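Local coordinates for uncharacterized protein (Clostridium sporogenes, PDB 4Q0Y) that is of unknown function but adopts a hot-dog, thioesterase-like fold, so a thioesterase-related role is possible though unproven, at residues B[17-22]-B[59-64]. Residues are numbered along the deposited sequence; the frame is centred on the assembly and turned at random.
Sequences NSFSKF and KDANIE. With CD (cadmium ion), chain J.
F19 meets the backbone of A61 with the far end of its ring, and this single side chain carries nearly all of the contact between residues 17-22 and 59-64. Its CZ lies 3.3 Å from A61 O and its CE2 3.4 Å from the same oxygen, which approaches the ring obliquely. A61 CB adds an apolar touch, 4.2 Å from F19 CZ, while the alpha carbon of N62 borders the ring tip. No hydrogen bond crosses between the two segments, a worked example of two loops joined through one aromatic side chain by van der Waals contact. The F19 side chain leaves with CG anti to its own carbonyl carbon (chi1 -85°), directing the ring across to the second loop.

Behind F19, S18 OG bridges the backbone of the turn. It accepts from S20 N at 3.0 Å, with an N-H...O angle of 165°, and also from K21 N, so an ST turn and an ST motif share one hydroxyl. On the other segment, D60 OD1 binds a cadmium ion at 2.4 Å, and two waters also coordinate the metal.

Further out, F16 packs edge-to-face with F19, and N62 OD1 bonds to S65 OG. Within the hot-dog, thioesterase-like fold, the contact thus joins, at the surface, two loops of its antiparallel sheet, one linking strands 4-15 and 26-30, the other between strands 52-55 and 68-80, with A61 and I63 also touching L94 of strand 83-95.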
ATOM      1  N   ASN B  17      18.755  19.506   8.876  1.00 14.61           N
ATOM      2  CA  ASN B  17      19.529  20.674   9.372  1.00 15.61           C
ATOM      3  C   ASN B  17      18.845  22.026   9.127  1.00 16.23           C
ATOM      4  O   ASN B  17      19.473  23.073   9.274  1.00 17.30           O
ATOM      5  CB  ASN B  17      20.951  20.658   8.772  1.00 17.38           C
ATOM      6  CG  ASN B  17      20.958  20.801   7.264  1.00 16.68           C
ATOM      7  OD1 ASN B  17      19.917  20.978   6.632  1.00 17.38           O
ATOM      8  ND2 ASN B  17      22.121  20.620   6.670  1.00 17.30           N
ATOM      9  N   SER B  18      17.579  21.994   8.716  1.00 17.20           N
ATOM     10  CA  SER B  18      16.832  23.201   8.367  1.00 17.44           C
ATOM     11  C   SER B  18      15.355  22.875   8.245  1.00 17.40           C
ATOM     12  O   SER B  18      15.000  21.761   7.880  1.00 16.72           O
ATOM     13  CB  SER B  18      17.318  23.758   7.024  1.00 16.89           C
ATOM     14  OG  SER B  18      16.608  24.908   6.625  1.00 17.72           O
ATOM     15  N   PHE B  19      14.505  23.854   8.568  1.00 19.34           N
ATOM     16  CA  PHE B  19      13.055  23.773   8.296  1.00 18.27           C
ATOM     17  C   PHE B  19      12.657  24.548   7.026  1.00 18.73           C
ATOM     18  O   PHE B  19      11.468  24.642   6.729  1.00 18.53           O
ATOM     19  CB  PHE B  19      12.249  24.263   9.520  1.00 20.61           C
ATOM     20  CG  PHE B  19      12.022  23.203  10.560  1.00 25.72           C
ATOM     21  CD1 PHE B  19      10.918  22.362  10.468  1.00 31.59           C
ATOM     22  CD2 PHE B  19      12.910  23.050  11.632  1.00 33.84           C
ATOM     23  CE1 PHE B  19      10.700  21.375  11.428  1.00 36.97           C
ATOM     24  CE2 PHE B  19      12.700  22.059  12.599  1.00 33.93           C
ATOM     25  CZ  PHE B  19      11.594  21.216  12.487  1.00 36.12           C
ATOM     26  N   SER B  20      13.623  25.130   6.304  1.00 16.69           N
ATOM     27  CA  SER B  20      13.343  25.988   5.147  1.00 18.14           C
ATOM     28  C   SER B  20      14.075  25.625   3.850  1.00 19.82           C
ATOM     29  O   SER B  20      13.633  26.022   2.769  1.00 19.59           O
ATOM     30  CB  SER B  20      13.620  27.450   5.522  1.00 19.58           C
ATOM     31  OG  SER B  20      14.993  27.664   5.799  1.00 22.99           O
ATOM     32  N   LYS B  21      15.208  24.940   3.964  1.00 16.32           N
ATOM     33  CA  LYS B  21      16.067  24.610   2.843  1.00 16.83           C
ATOM     34  C   LYS B  21      16.336  23.112   2.871  1.00 16.06           C
ATOM     35  O   LYS B  21      16.705  22.597   3.917  1.00 17.78           O
ATOM     36  CB  LYS B  21      17.371  25.397   3.016  1.00 21.68           C
ATOM     37  CG  LYS B  21      17.242  26.930   2.909  1.00 26.56           C
ATOM     38  CD  LYS B  21      16.561  27.463   1.616  1.00 31.36           C
ATOM     39  CE  LYS B  21      17.083  26.796   0.356  1.00 34.76           C
ATOM     40  NZ  LYS B  21      16.673  27.517  -0.887  1.00 34.30           N
ATOM     41  N   PHE B  22      16.125  22.422   1.757  1.00 14.64           N
ATOM     42  CA  PHE B  22      16.366  20.982   1.692  1.00 13.18           C
ATOM     43  C   PHE B  22      17.882  20.688   1.814  1.00 12.13           C
ATOM     44  O   PHE B  22      18.691  21.283   1.160  1.00 13.52           O
ATOM     45  CB  PHE B  22      15.823  20.378   0.405  1.00 15.42           C
ATOM     46  CG  PHE B  22      15.792  18.894   0.425  1.00 12.24           C
ATOM     47  CD1 PHE B  22      14.715  18.213   0.972  1.00 13.13           C
ATOM     48  CD2 PHE B  22      16.840  18.157  -0.115  1.00 13.96           C
ATOM     49  CE1 PHE B  22      14.680  16.833   1.015  1.00 14.48           C
ATOM     50  CE2 PHE B  22      16.819  16.777  -0.057  1.00 13.16           C
ATOM     51  CZ  PHE B  22      15.722  16.099   0.476  1.00 11.78           C
ATOM     52  N   LYS B  59       5.417  24.871  12.996  1.00 24.84           N
ATOM     53  CA  LYS B  59       6.580  25.779  12.883  1.00 24.22           C
ATOM     54  C   LYS B  59       7.514  25.712  14.085  1.00 23.68           C
ATOM     55  O   LYS B  59       8.682  26.083  13.942  1.00 23.10           O
ATOM     56  CB  LYS B  59       6.126  27.227  12.717  1.00 27.65           C
ATOM     57  CG  LYS B  59       5.391  27.544  11.417  1.00 33.08           C
ATOM     58  CD  LYS B  59       5.196  29.056  11.344  1.00 36.84           C
ATOM     59  CE  LYS B  59       4.282  29.531  10.218  1.00 47.52           C
ATOM     60  NZ  LYS B  59       4.534  28.870   8.907  1.00 47.84           N
ATOM     61  N   ASP B  60       7.014  25.266  15.240  1.00 21.18           N
ATOM     62  CA  ASP B  60       7.829  25.174  16.470  1.00 22.34           C
ATOM     63  C   ASP B  60       8.312  23.750  16.761  1.00 21.29           C
ATOM     64  O   ASP B  60       8.855  23.482  17.839  1.00 21.40           O
ATOM     65  CB  ASP B  60       7.053  25.700  17.651  1.00 23.61           C
ATOM     66  CG  ASP B  60       6.666  27.150  17.484  1.00 28.56           C
ATOM     67  OD1 ASP B  60       7.526  27.955  17.096  1.00 26.20           O
ATOM     68  OD2 ASP B  60       5.494  27.503  17.735  1.00 31.18           O
ATOM     69  N   ALA B  61       8.153  22.851  15.800  1.00 19.88           N
ATOM     70  CA  ALA B  61       8.621  21.483  15.962  1.00 19.42           C
ATOM     71  C   ALA B  61      10.128  21.546  15.987  1.00 19.88           C
ATOM     72  O   ALA B  61      10.741  22.444  15.393  1.00 20.95           O
ATOM     73  CB  ALA B  61       8.186  20.605  14.818  1.00 21.27           C
ATOM     74  N   ASN B  62      10.709  20.616  16.722  1.00 22.89           N
ATOM     75  CA  ASN B  62      12.130  20.405  16.649  1.00 22.18           C
ATOM     76  C   ASN B  62      12.452  18.937  16.632  1.00 21.90           C
ATOM     77  O   ASN B  62      11.737  18.062  17.178  1.00 23.04           O
ATOM     78  CB  ASN B  62      12.839  21.098  17.812  1.00 25.18           C
ATOM     79  CG  ASN B  62      12.319  20.647  19.145  1.00 25.92           C
ATOM     80  OD1 ASN B  62      12.405  19.471  19.455  1.00 29.68           O
ATOM     81  ND2 ASN B  62      11.769  21.569  19.941  1.00 27.05           N
ATOM     82  N   ILE B  63      13.639  18.720  16.109  1.00 22.22           N
ATOM     83  CA  ILE B  63      14.053  17.375  15.787  1.00 21.06           C
ATOM     84  C   ILE B  63      14.318  16.489  16.997  1.00 21.66           C
ATOM     85  O   ILE B  63      14.088  15.285  16.928  1.00 23.02           O
ATOM     86  CB  ILE B  63      15.222  17.369  14.804  1.00 25.71           C
ATOM     87  CG1 ILE B  63      16.516  17.947  15.412  1.00 29.79           C
ATOM     88  CG2 ILE B  63      14.796  18.116  13.550  1.00 29.49           C
ATOM     89  CD1 ILE B  63      17.713  17.782  14.504  1.00 36.88           C
ATOM     90  N   GLU B  64      14.734  17.083  18.110  1.00 19.05           N
ATOM     91  CA  GLU B  64      15.027  16.333  19.321  1.00 20.10           C
ATOM     92  C   GLU B  64      13.803  15.653  19.921  1.00 20.00           C
ATOM     93  O   GLU B  64      13.953  14.730  20.717  1.00 20.47           O
ATOM     94  CB  GLU B  64      15.678  17.216  20.380  1.00 23.28           C
ATOM     95  CG  GLU B  64      17.014  17.841  20.014  1.00 24.46           C
ATOM     96  CD  GLU B  64      16.937  19.124  19.204  1.00 27.02           C
ATOM     97  OE1 GLU B  64      15.850  19.677  18.946  1.00 27.59           O
ATOM     98  OE2 GLU B  64      17.999  19.581  18.807  1.00 29.80           O
TER
HETATM   99 CD    CD J 201       6.503  30.116  17.286  0.80 22.56          CD
HETATM  100  O   HOH W   1       4.346  30.446  18.296  1.00  7.70           O
HETATM  101  O   HOH W   2       6.011  30.194  14.933  1.00 22.03           O